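Local atomic coordinates of phosphoribosylaminoimidazole carboxylase (PDB entry 4JA0), a protein that probably catalyses two steps of purine biosynthesis, carboxylating aminoimidazole ribonucleotide and then joining the product to aspartate to form SAICAR. Residues L218-D223 with F251-D256; L106-F111 with A189-K194; E308-I313 with N334-V339; Q283-A288 with V325-A330. One frame throughout, in Å; residues are numbered along the deposited sequence.

Interaction 1. Residues L218-D223 with F251-D256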
loop_
_atom_site.group_PDB
_atom_site.type_symbol
_atom_site.label_atom_id
_atom_site.label_comp_id
_atom_site.label_asym_id
_atom_site.label_seq_id
_atom_site.Cartn_x
_atom_site.Cartn_y
_atom_site.Cartn_z
ATOM N N LEU A 218 -58.436 1.046 10.157
ATOM C CA LEU A 218 -57.902 -0.310 10.199
ATOM C C LEU A 218 -58.631 -1.265 9.287
ATOM O O LEU A 218 -59.834 -1.437 9.423
ATOM C CB LEU A 218 -58.001 -0.862 11.625
ATOM C CG LEU A 218 -56.694 -1.160 12.354
ATOM C CD1 LEU A 218 -56.960 -1.817 13.688
ATOM C CD2 LEU A 218 -55.867 -2.072 11.492
ATOM N N TRP A 219 -57.910 -1.935 8.392
ATOM C CA TRP A 219 -58.555 -2.971 7.584
ATOM C C TRP A 219 -57.971 -4.370 7.829
ATOM O O TRP A 219 -56.803 -4.629 7.549
ATOM C CB TRP A 219 -58.434 -2.633 6.096
ATOM C CG TRP A 219 -59.076 -1.332 5.700
ATOM C CD1 TRP A 219 -59.850 -0.519 6.481
ATOM C CD2 TRP A 219 -59.005 -0.702 4.415
ATOM N NE1 TRP A 219 -60.256 0.580 5.764
ATOM C CE2 TRP A 219 -59.754 0.492 4.491
ATOM C CE3 TRP A 219 -58.376 -1.029 3.207
ATOM C CZ2 TRP A 219 -59.881 1.367 3.407
ATOM C CZ3 TRP A 219 -58.514 -0.175 2.132
ATOM C CH2 TRP A 219 -59.263 1.010 2.236
ATOM N N PRO A 220 -58.808 -5.296 8.315
ATOM C CA PRO A 220 -58.370 -6.692 8.387
ATOM C C PRO A 220 -58.271 -7.276 6.994
ATOM O O PRO A 220 -59.147 -7.011 6.159
ATOM C CB PRO A 220 -59.498 -7.377 9.163
ATOM C CG PRO A 220 -60.082 -6.281 10.004
ATOM C CD PRO A 220 -60.006 -5.046 9.136
ATOM N N SER A 221 -57.195 -8.027 6.746
ATOM C CA SER A 221 -56.944 -8.660 5.448
ATOM C C SER A 221 -56.836 -7.640 4.329
ATOM O O SER A 221 -56.934 -7.996 3.154
ATOM C CB SER A 221 -58.015 -9.710 5.110
ATOM O OG SER A 221 -57.921 -10.832 5.975
ATOM N N GLY A 222 -56.642 -6.373 4.702
ATOM C CA GLY A 222 -56.561 -5.298 3.735
ATOM C C GLY A 222 -57.896 -5.103 3.041
ATOM O O GLY A 222 -57.974 -4.461 1.986
ATOM N N ASP A 223 -58.950 -5.645 3.656
ATOM C CA ASP A 223 -60.295 -5.570 3.108
ATOM C C ASP A 223 -61.025 -4.413 3.758
ATOM O O ASP A 223 -61.373 -4.471 4.942
ATOM C CB ASP A 223 -61.042 -6.890 3.336
ATOM C CG ASP A 223 -62.354 -6.966 2.570
ATOM O OD1 ASP A 223 -62.616 -6.093 1.712
ATOM O OD2 ASP A 223 -63.134 -7.906 2.835
ATOM N N PHE A 251 -64.530 -1.984 18.473
ATOM C CA PHE A 251 -63.428 -1.395 19.229
ATOM C C PHE A 251 -62.878 -2.359 20.273
ATOM O O PHE A 251 -61.694 -2.303 20.605
ATOM C CB PHE A 251 -63.857 -0.093 19.921
ATOM C CG PHE A 251 -64.106 1.063 18.975
ATOM C CD1 PHE A 251 -64.303 2.345 19.473
ATOM C CD2 PHE A 251 -64.128 0.874 17.594
ATOM C CE1 PHE A 251 -64.522 3.419 18.612
ATOM C CE2 PHE A 251 -64.355 1.939 16.725
ATOM C CZ PHE A 251 -64.544 3.214 17.233
ATOM N N ALA A 252 -63.742 -3.221 20.810
ATOM C CA ALA A 252 -63.326 -4.216 21.797
ATOM C C ALA A 252 -62.418 -5.253 21.149
ATOM O O ALA A 252 -61.428 -5.687 21.749
ATOM C CB ALA A 252 -64.533 -4.889 22.438
ATOM N N TRP A 253 -62.741 -5.624 19.913
ATOM C CA TRP A 253 -61.919 -6.573 19.171
ATOM C C TRP A 253 -60.511 -6.020 18.979
ATOM O O TRP A 253 -59.530 -6.742 19.138
ATOM C CB TRP A 253 -62.556 -6.905 17.819
ATOM C CG TRP A 253 -61.791 -7.945 17.033
ATOM C CD1 TRP A 253 -61.825 -9.301 17.207
ATOM C CD2 TRP A 253 -60.897 -7.707 15.941
ATOM N NE1 TRP A 253 -61.001 -9.920 16.298
ATOM C CE2 TRP A 253 -60.421 -8.961 15.508
ATOM C CE3 TRP A 253 -60.439 -6.555 15.299
ATOM C CZ2 TRP A 253 -59.509 -9.091 14.459
ATOM C CZ3 TRP A 253 -59.541 -6.692 14.258
ATOM C CH2 TRP A 253 -59.086 -7.948 13.850
ATOM N N VAL A 254 -60.421 -4.746 18.619
ATOM C CA VAL A 254 -59.139 -4.092 18.454
ATOM C C VAL A 254 -58.358 -4.001 19.771
ATOM O O VAL A 254 -57.162 -4.279 19.790
ATOM C CB VAL A 254 -59.312 -2.689 17.827
ATOM C CG1 VAL A 254 -58.034 -1.883 17.957
ATOM C CG2 VAL A 254 -59.738 -2.807 16.360
ATOM N N LYS A 255 -59.019 -3.614 20.867
ATOM C CA LYS A 255 -58.357 -3.569 22.183
ATOM C C LYS A 255 -57.818 -4.940 22.548
ATOM O O LYS A 255 -56.768 -5.065 23.181
ATOM C CB LYS A 255 -59.311 -3.087 23.279
ATOM N N ASP A 256 -58.556 -5.969 22.147
ATOM C CA ASP A 256 -58.164 -7.336 22.436
ATOM C C ASP A 256 -56.968 -7.754 21.569
ATOM O O ASP A 256 -56.021 -8.376 22.051
ATOM C CB ASP A 256 -59.356 -8.280 22.241
#

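Interaction 2. Residues L106-F111 with A189-K194. With SO4 (sulfate ion), chain J.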
loop_
_atom_site.group_PDB
_atom_site.type_symbol
_atom_site.label_atom_id
_atom_site.label_comp_id
_atom_site.label_asym_id
_atom_site.label_seq_id
_atom_site.Cartn_x
_atom_site.Cartn_y
_atom_site.Cartn_z
ATOM N N LEU A 106 -52.538 4.453 1.939
ATOM C CA LEU A 106 -53.448 4.286 0.816
ATOM C C LEU A 106 -54.253 5.544 0.656
ATOM O O LEU A 106 -54.378 6.321 1.601
ATOM C CB LEU A 106 -54.443 3.169 1.112
ATOM C CG LEU A 106 -54.009 1.719 1.115
ATOM C CD1 LEU A 106 -55.183 0.875 1.448
ATOM C CD2 LEU A 106 -53.531 1.367 -0.270
ATOM N N ALA A 107 -54.825 5.743 -0.527
ATOM C CA ALA A 107 -55.784 6.829 -0.720
ATOM C C ALA A 107 -57.195 6.382 -0.301
ATOM O O ALA A 107 -57.770 5.433 -0.863
ATOM C CB ALA A 107 -55.777 7.301 -2.164
ATOM N N THR A 108 -57.743 7.056 0.706
ATOM C CA THR A 108 -59.117 6.805 1.113
ATOM C C THR A 108 -59.589 7.988 1.932
ATOM O O THR A 108 -58.797 8.886 2.225
ATOM C CB THR A 108 -59.247 5.528 1.962
ATOM O OG1 THR A 108 -60.617 5.108 2.002
ATOM C CG2 THR A 108 -58.743 5.789 3.377
ATOM N N GLY A 109 -60.869 7.987 2.300
ATOM C CA GLY A 109 -61.419 9.030 3.147
ATOM C C GLY A 109 -61.562 10.383 2.480
ATOM O O GLY A 109 -61.880 10.499 1.288
ATOM N N SER A 110 -61.309 11.425 3.257
ATOM C CA SER A 110 -61.464 12.775 2.755
ATOM C C SER A 110 -60.418 13.128 1.696
ATOM O O SER A 110 -60.609 14.086 0.938
ATOM C CB SER A 110 -61.386 13.777 3.914
ATOM O OG SER A 110 -60.046 14.225 4.111
ATOM N N PHE A 111 -59.333 12.352 1.626
ATOM C CA PHE A 111 -58.250 12.614 0.661
ATOM C C PHE A 111 -58.757 12.501 -0.769
ATOM O O PHE A 111 -58.326 13.258 -1.646
ATOM C CB PHE A 111 -57.077 11.652 0.874
ATOM C CG PHE A 111 -55.887 11.928 -0.009
ATOM C CD1 PHE A 111 -54.794 12.637 0.481
ATOM C CD2 PHE A 111 -55.844 11.465 -1.322
ATOM C CE1 PHE A 111 -53.686 12.880 -0.319
ATOM C CE2 PHE A 111 -54.739 11.714 -2.134
ATOM C CZ PHE A 111 -53.662 12.423 -1.633
ATOM N N ALA A 189 -54.264 -4.315 8.006
ATOM C CA ALA A 189 -53.635 -3.210 7.307
ATOM C C ALA A 189 -53.951 -1.907 8.009
ATOM O O ALA A 189 -55.106 -1.527 8.120
ATOM C CB ALA A 189 -54.106 -3.166 5.877
ATOM N N LEU A 190 -52.921 -1.232 8.505
ATOM C CA LEU A 190 -53.091 0.110 9.035
ATOM C C LEU A 190 -53.073 1.010 7.821
ATOM O O LEU A 190 -52.111 0.993 7.040
ATOM C CB LEU A 190 -51.977 0.464 10.015
ATOM C CG LEU A 190 -52.095 1.827 10.704
ATOM C CD1 LEU A 190 -53.369 1.896 11.536
ATOM C CD2 LEU A 190 -50.863 2.138 11.574
ATOM N N ILE A 191 -54.136 1.793 7.662
ATOM C CA ILE A 191 -54.377 2.532 6.423
ATOM C C ILE A 191 -54.009 3.982 6.575
ATOM O O ILE A 191 -53.390 4.561 5.694
ATOM C CB ILE A 191 -55.858 2.369 5.927
ATOM C CG1 ILE A 191 -55.952 1.276 4.874
ATOM C CG2 ILE A 191 -56.338 3.593 5.217
ATOM C CD1 ILE A 191 -55.704 -0.067 5.382
ATOM N N ASP A 192 -54.384 4.566 7.701
ATOM C CA ASP A 192 -53.974 5.922 7.993
ATOM C C ASP A 192 -54.018 6.181 9.481
ATOM O O ASP A 192 -54.458 5.325 10.236
ATOM C CB ASP A 192 -54.777 6.964 7.186
ATOM C CG ASP A 192 -56.292 6.879 7.408
ATOM O OD1 ASP A 192 -57.015 6.679 6.411
ATOM O OD2 ASP A 192 -56.771 7.098 8.547
ATOM N N MET A 193 -53.503 7.334 9.901
ATOM C CA MET A 193 -53.436 7.674 11.322
ATOM C C MET A 193 -53.431 9.155 11.555
ATOM O O MET A 193 -52.999 9.908 10.698
ATOM C CB MET A 193 -52.138 7.188 11.927
ATOM C CG MET A 193 -52.146 5.836 12.524
ATOM S SD MET A 193 -50.589 5.881 13.385
ATOM C CE MET A 193 -51.116 6.762 14.839
ATOM N N LYS A 194 -53.807 9.556 12.763
ATOM C CA LYS A 194 -53.677 10.947 13.193
ATOM C C LYS A 194 -53.096 10.969 14.600
ATOM O O LYS A 194 -53.536 10.218 15.482
ATOM C CB LYS A 194 -55.039 11.663 13.179
HETATM S S SO4 J . -59.687 11.758 6.324
HETATM O O1 SO4 J . -61.110 11.676 6.642
HETATM O O2 SO4 J . -59.552 11.364 4.928
HETATM O O3 SO4 J . -59.204 13.127 6.521
HETATM O O4 SO4 J . -58.897 10.846 7.158
#

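Interaction 3. Residues E308-I313 with N334-V339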
loop_
_atom_site.group_PDB
_atom_site.type_symbol
_atom_site.label_atom_id
_atom_site.label_comp_id
_atom_site.label_asym_id
_atom_site.label_seq_id
_atom_site.Cartn_x
_atom_site.Cartn_y
_atom_site.Cartn_z
ATOM N N GLU A 308 -11.533 -28.131 16.793
ATOM C CA GLU A 308 -12.633 -29.046 17.069
ATOM C C GLU A 308 -13.683 -28.450 18.027
ATOM O O GLU A 308 -14.891 -28.529 17.750
ATOM C CB GLU A 308 -12.076 -30.366 17.622
ATOM C CG GLU A 308 -11.578 -30.324 19.113
ATOM C CD GLU A 308 -10.554 -29.202 19.461
ATOM O OE1 GLU A 308 -9.752 -28.766 18.594
ATOM O OE2 GLU A 308 -10.557 -28.753 20.636
ATOM N N GLU A 309 -13.231 -27.792 19.098
ATOM C CA GLU A 309 -14.137 -27.229 20.101
ATOM C C GLU A 309 -14.857 -25.990 19.553
ATOM O O GLU A 309 -15.978 -25.677 19.958
ATOM C CB GLU A 309 -13.381 -26.910 21.396
ATOM C CG GLU A 309 -14.208 -26.289 22.545
ATOM C CD GLU A 309 -15.234 -27.255 23.203
ATOM O OE1 GLU A 309 -15.318 -28.441 22.801
ATOM O OE2 GLU A 309 -15.947 -26.825 24.150
ATOM N N THR A 310 -14.204 -25.277 18.645
ATOM C CA THR A 310 -14.835 -24.157 17.975
ATOM C C THR A 310 -16.124 -24.600 17.244
ATOM O O THR A 310 -17.197 -24.017 17.435
ATOM C CB THR A 310 -13.825 -23.498 16.996
ATOM O OG1 THR A 310 -12.828 -22.794 17.749
ATOM C CG2 THR A 310 -14.501 -22.531 16.059
ATOM N N LEU A 311 -16.022 -25.651 16.437
ATOM C CA LEU A 311 -17.183 -26.229 15.768
ATOM C C LEU A 311 -18.194 -26.805 16.752
ATOM O O LEU A 311 -19.402 -26.694 16.535
ATOM C CB LEU A 311 -16.745 -27.304 14.769
ATOM C CG LEU A 311 -15.900 -26.803 13.588
ATOM C CD1 LEU A 311 -15.642 -27.908 12.571
ATOM C CD2 LEU A 311 -16.544 -25.582 12.926
ATOM N N ARG A 312 -17.711 -27.419 17.831
ATOM C CA ARG A 312 -18.619 -28.010 18.811
ATOM C C ARG A 312 -19.452 -26.910 19.502
ATOM O O ARG A 312 -20.642 -27.082 19.735
ATOM C CB ARG A 312 -17.855 -28.862 19.836
ATOM N N ILE A 313 -18.838 -25.766 19.774
ATOM C CA ILE A 313 -19.555 -24.678 20.416
ATOM C C ILE A 313 -20.591 -24.097 19.473
ATOM O O ILE A 313 -21.732 -23.850 19.864
ATOM C CB ILE A 313 -18.597 -23.571 20.889
ATOM C CG1 ILE A 313 -17.649 -24.120 21.964
ATOM C CG2 ILE A 313 -19.366 -22.365 21.408
ATOM C CD1 ILE A 313 -16.809 -23.059 22.630
ATOM N N ASN A 334 -7.437 -13.528 10.327
ATOM C CA ASN A 334 -8.724 -14.049 10.768
ATOM C C ASN A 334 -9.126 -15.321 10.027
ATOM O O ASN A 334 -9.517 -15.273 8.850
ATOM C CB ASN A 334 -9.783 -12.946 10.630
ATOM C CG ASN A 334 -11.209 -13.461 10.729
ATOM O OD1 ASN A 334 -11.500 -14.440 11.438
ATOM N ND2 ASN A 334 -12.124 -12.765 10.047
ATOM N N GLY A 335 -8.987 -16.462 10.704
ATOM C CA GLY A 335 -9.471 -17.718 10.154
ATOM C C GLY A 335 -10.782 -18.147 10.790
ATOM O O GLY A 335 -11.505 -18.977 10.249
ATOM N N LEU A 336 -11.091 -17.543 11.933
ATOM C CA LEU A 336 -12.284 -17.852 12.726
ATOM C C LEU A 336 -13.577 -17.601 11.973
ATOM O O LEU A 336 -14.437 -18.485 11.880
ATOM C CB LEU A 336 -12.267 -17.015 14.008
ATOM C CG LEU A 336 -13.331 -17.197 15.082
ATOM C CD1 LEU A 336 -13.389 -18.666 15.501
ATOM C CD2 LEU A 336 -12.994 -16.316 16.278
ATOM N N GLY A 337 -13.735 -16.379 11.477
ATOM C CA GLY A 337 -14.914 -16.026 10.719
ATOM C C GLY A 337 -15.126 -16.925 9.525
ATOM O O GLY A 337 -16.185 -17.516 9.392
ATOM N N PRO A 338 -14.115 -17.028 8.646
ATOM C CA PRO A 338 -14.232 -17.900 7.471
ATOM C C PRO A 338 -14.455 -19.346 7.800
ATOM O O PRO A 338 -15.152 -20.015 7.040
ATOM C CB PRO A 338 -12.891 -17.718 6.770
ATOM C CG PRO A 338 -12.533 -16.287 7.082
ATOM C CD PRO A 338 -12.964 -16.110 8.524
ATOM N N VAL A 339 -13.902 -19.830 8.904
ATOM C CA VAL A 339 -14.137 -21.223 9.280
ATOM C C VAL A 339 -15.588 -21.423 9.752
ATOM O O VAL A 339 -16.229 -22.395 9.356
ATOM C CB VAL A 339 -13.062 -21.743 10.284
ATOM C CG1 VAL A 339 -13.564 -22.925 11.098
ATOM C CG2 VAL A 339 -11.806 -22.134 9.515
#

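Interaction 4. Residues Q283-A288 with V325-A330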
loop_
_atom_site.group_PDB
_atom_site.type_symbol
_atom_site.label_atom_id
_atom_site.label_comp_id
_atom_site.label_asym_id
_atom_site.label_seq_id
_atom_site.Cartn_x
_atom_site.Cartn_y
_atom_site.Cartn_z
ATOM N N GLN A 283 -17.337 -6.277 24.180
ATOM C CA GLN A 283 -18.258 -5.614 25.083
ATOM C C GLN A 283 -18.854 -4.356 24.430
ATOM O O GLN A 283 -20.016 -4.040 24.662
ATOM C CB GLN A 283 -17.559 -5.305 26.409
ATOM C CG GLN A 283 -17.372 -6.545 27.278
ATOM C CD GLN A 283 -16.559 -6.292 28.540
ATOM O OE1 GLN A 283 -16.663 -7.039 29.525
ATOM N NE2 GLN A 283 -15.744 -5.238 28.518
ATOM N N LYS A 284 -18.081 -3.679 23.577
ATOM C CA LYS A 284 -18.620 -2.570 22.798
ATOM C C LYS A 284 -19.675 -3.033 21.800
ATOM O O LYS A 284 -20.633 -2.288 21.516
ATOM C CB LYS A 284 -17.525 -1.815 22.039
ATOM C CG LYS A 284 -16.713 -0.864 22.880
ATOM C CD LYS A 284 -15.790 -0.046 21.981
ATOM C CE LYS A 284 -14.919 0.905 22.787
ATOM N NZ LYS A 284 -14.279 1.962 21.938
ATOM N N ILE A 285 -19.481 -4.222 21.234
ATOM C CA ILE A 285 -20.482 -4.798 20.352
ATOM C C ILE A 285 -21.678 -5.155 21.183
ATOM O O ILE A 285 -22.804 -4.783 20.854
ATOM C CB ILE A 285 -19.998 -6.074 19.646
ATOM C CG1 ILE A 285 -18.739 -5.776 18.826
ATOM C CG2 ILE A 285 -21.106 -6.635 18.757
ATOM C CD1 ILE A 285 -18.190 -6.954 18.109
ATOM N N ALA A 286 -21.424 -5.839 22.289
ATOM C CA ALA A 286 -22.509 -6.302 23.140
ATOM C C ALA A 286 -23.390 -5.138 23.598
ATOM O O ALA A 286 -24.635 -5.194 23.499
ATOM C CB ALA A 286 -21.950 -7.070 24.351
ATOM N N LYS A 287 -22.732 -4.075 24.059
ATOM C CA LYS A 287 -23.424 -2.935 24.637
ATOM C C LYS A 287 -24.354 -2.372 23.602
ATOM O O LYS A 287 -25.510 -2.118 23.883
ATOM C CB LYS A 287 -22.418 -1.880 25.071
ATOM C CG LYS A 287 -22.974 -0.620 25.659
ATOM C CD LYS A 287 -23.789 -0.885 26.879
ATOM C CE LYS A 287 -24.258 0.433 27.403
ATOM N NZ LYS A 287 -23.063 1.332 27.467
ATOM N N ALA A 288 -23.854 -2.235 22.382
ATOM C CA ALA A 288 -24.641 -1.671 21.303
ATOM C C ALA A 288 -25.861 -2.527 20.950
ATOM O O ALA A 288 -26.946 -2.006 20.703
ATOM C CB ALA A 288 -23.766 -1.469 20.089
ATOM N N VAL A 325 -27.368 -15.257 14.837
ATOM C CA VAL A 325 -26.320 -14.510 14.150
ATOM C C VAL A 325 -24.996 -14.647 14.880
ATOM O O VAL A 325 -24.933 -14.408 16.091
ATOM C CB VAL A 325 -26.667 -13.033 14.049
ATOM C CG1 VAL A 325 -25.488 -12.277 13.498
ATOM C CG2 VAL A 325 -27.853 -12.847 13.147
ATOM N N PHE A 326 -23.946 -15.024 14.148
ATOM C CA PHE A 326 -22.584 -15.089 14.695
ATOM C C PHE A 326 -21.736 -13.885 14.319
ATOM O O PHE A 326 -21.667 -13.501 13.145
ATOM C CB PHE A 326 -21.861 -16.333 14.210
ATOM C CG PHE A 326 -22.469 -17.598 14.680
ATOM C CD1 PHE A 326 -22.545 -17.876 16.036
ATOM C CD2 PHE A 326 -22.939 -18.532 13.771
ATOM C CE1 PHE A 326 -23.107 -19.063 16.484
ATOM C CE2 PHE A 326 -23.493 -19.729 14.209
ATOM C CZ PHE A 326 -23.581 -19.995 15.565
ATOM N N ILE A 327 -21.070 -13.310 15.313
ATOM C CA ILE A 327 -20.092 -12.259 15.060
ATOM C C ILE A 327 -18.702 -12.774 15.378
ATOM O O ILE A 327 -18.465 -13.274 16.486
ATOM C CB ILE A 327 -20.405 -10.986 15.868
ATOM C CG1 ILE A 327 -21.722 -10.376 15.350
ATOM C CG2 ILE A 327 -19.233 -9.982 15.794
ATOM C CD1 ILE A 327 -22.250 -9.245 16.190
ATOM N N ALA A 328 -17.809 -12.689 14.384
ATOM C CA ALA A 328 -16.433 -13.182 14.529
ATOM C C ALA A 328 -15.428 -12.071 14.747
ATOM O O ALA A 328 -15.184 -11.245 13.850
ATOM C CB ALA A 328 -16.029 -14.029 13.322
ATOM N N VAL A 329 -14.815 -12.101 15.931
ATOM C CA VAL A 329 -13.798 -11.131 16.328
ATOM C C VAL A 329 -12.417 -11.780 16.485
ATOM O O VAL A 329 -12.133 -12.446 17.479
ATOM C CB VAL A 329 -14.193 -10.439 17.646
ATOM C CG1 VAL A 329 -13.129 -9.433 18.071
ATOM C CG2 VAL A 329 -15.532 -9.760 17.501
ATOM N N ALA A 330 -11.555 -11.578 15.503
ATOM C CA ALA A 330 -10.220 -12.175 15.550
ATOM C C ALA A 330 -9.174 -11.208 15.009
ATOM O O ALA A 330 -9.245 -10.787 13.850
ATOM C CB ALA A 330 -10.187 -13.491 14.780
#

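Interaction 1. Residues L218-D223 with F251-D256
L218 and V254 bring the two backbones nearest, with 9.2 Å from CA of L218 to CA of V254, so the last residues of strand 216-220 meet helix 241-257 through side chains alone. There are two points of touch, one buried and one near the surface. In the buried one, L218 and V254 reach for each other tip to tip, CD1 of L218 lying 4.0 Å from CG2 of V254. V254 turns CG1 anti to its own backbone N (chi1 167°), which leaves CG2 as the branch that meets the leucine. In the outer one, the W253 indole extends from the helix until its six-membered ring approaches the proline obliquely, with CZ3 of W253 4.3 Å from CG of P220. The W253 ring itself lies at the exposed margin, so this second touch is the more open of the two.

At the end of the strand, two overlapping turns, type II from W219 to G222 and type I' from P220 to D223, take the chain away from the helix. S221 and G222 both have positive phi, and the second turn is closed by D223 N to P220 O at 2.9 Å.

Around this sparse apolar contact the SAICAR synthetase part of the chain fills in the rest. W183 of helix 162-183 packs on both L218 and V254, C188 of the neighbouring strand 188-200 touches L218 and W253, and helix 57-74 presents I59 to F251, A252 and K255.

Interaction 2. Residues L106-F111 with A189-K194
I191 and L106 make the closest contact here, in the antiparallel sheet of the SAICAR synthetase fold, where strand 188-200 runs beside the loop that follows strand 100-104. CD1 of L106 lies over the stem of the isoleucine, 3.5 Å from CG1 of I191, with the two side chains at an oblique angle. Two residues on, the T108 methyl bridges two neighbours: CG2 of T108 is 3.7 Å from CG2 of I191 and 3.6 Å from OD1 of D192, and the threonine crosses both side chains at about a right angle. T108 sets OG1 anti to its backbone N (chi1 -163°), which gives the hydroxyl to E120 and leaves the methyl for strand 188-200.

A second shell fixes these groups. D192 OD1 forms a salt bridge with R217 of strand 216-220, and W219 of that strand packs on L106 and I191.

Beyond T108 the loop turns at G109, which has positive phi, and enters helix 110-114. A sulfate, probably from the crystallisation liquor, sits at this helix start, where backbone N-H groups and the helix dipole would be expected to suit an anion. R104 NH1 also binds it, and S110 OG donates to sulfate O3 at 2.8 Å.

Interaction 3. Residues E308-I313 with N334-V339
T310 and L336 are brought together by matching torsions: T310 holds CG2 anti to its backbone N, and L336 does the same with CG (chi1 -175°), sending apolar branches across the gap. The two belong to helices 307-317 and 336-343 of the α/β fold of the AIR carboxylase part, built on a parallel sheet. CG2 of T310 lies 4.1 Å from CD1 of L336, the side chains meeting at a slant. The next residue, L311, brings its end closer, CD2 of L311 lying 4.4 Å from CG1 of V339, about a turn beyond L336.

OG1 of T310 has S302 O, its strongest partner, A306 O and T301 OG1 to bond; its one proton can fully serve only one carbonyl, and together they help keep the methyl turned to L336. F272 of strand 267-273 packs against L336. Another copy of the protein packs here, T307 of that subunit on L311 and A303 of that subunit on V339, so this helix pair helps form a subunit interface.

The start of helix 336-343 is capped by N334, whose ND2 is held by S365 OG. Its OD1 takes a nearly straight bond from G337 N, 3.0 Å and 165°.

Interaction 4. Residues Q283-A288 with V325-A330
I285 carries the whole helix side of this contact, pressing into strand 323-329 between I327 and V329. Its two branches share the work. CG2 of I285 meets CD1 of I327 at 3.8 Å, while CD1 of I285 lies 3.9 Å from CG2 of V329 and 4.0 Å from CG2 of I327. The isoleucines slide past each other in opposite directions, so the branch methyl of one faces the chain end of the other. With CG1 near -60° (chi1 -58° in I285, -67° in I327), CG2 is anti to the backbone N in both, the conformation that sets up this reciprocal fit. All three residues are buried, and the contact is entirely apolar.

Away from this contact the helix is open to solvent: Q283, K284 and K287 are exposed. Polar partners there are weak: a long ion pair from K287 to E291 and a weak hydrogen bond from Q283 to Q279.

The helix thus lies on one face of the parallel sheet. It forms the crossover between strands 267-273 and 296-300, and I285 also reaches strand 323-329. I327 touches V269 and V271 of strand 267-273, while helix 380-391 packs on I285 through P380 and on A288 through D381 and A384.

How the interactions relate
The four contacts fall into two pairs, one in each enzyme part of the chain. Interactions 1 and 2 have centres 14 Å apart in the SAICAR synthetase part and share a sheet: a probable hydrogen bond of 2.6 Å from A189 N to W219 O joins their strands. Interaction 2 closes before interaction 1 opens, and both precede interactions 3 and 4. These last two, 15 Å apart, lie in the AIR carboxylase part and alternate along the chain. Strand 323-329 of interaction 4 leads into helix 336-343 of interaction 3, and G337 packs on A328. Between the pairs the centres stand about 40 to 51 Å apart without touching, consistent with two separately built catalytic parts in one polypeptide.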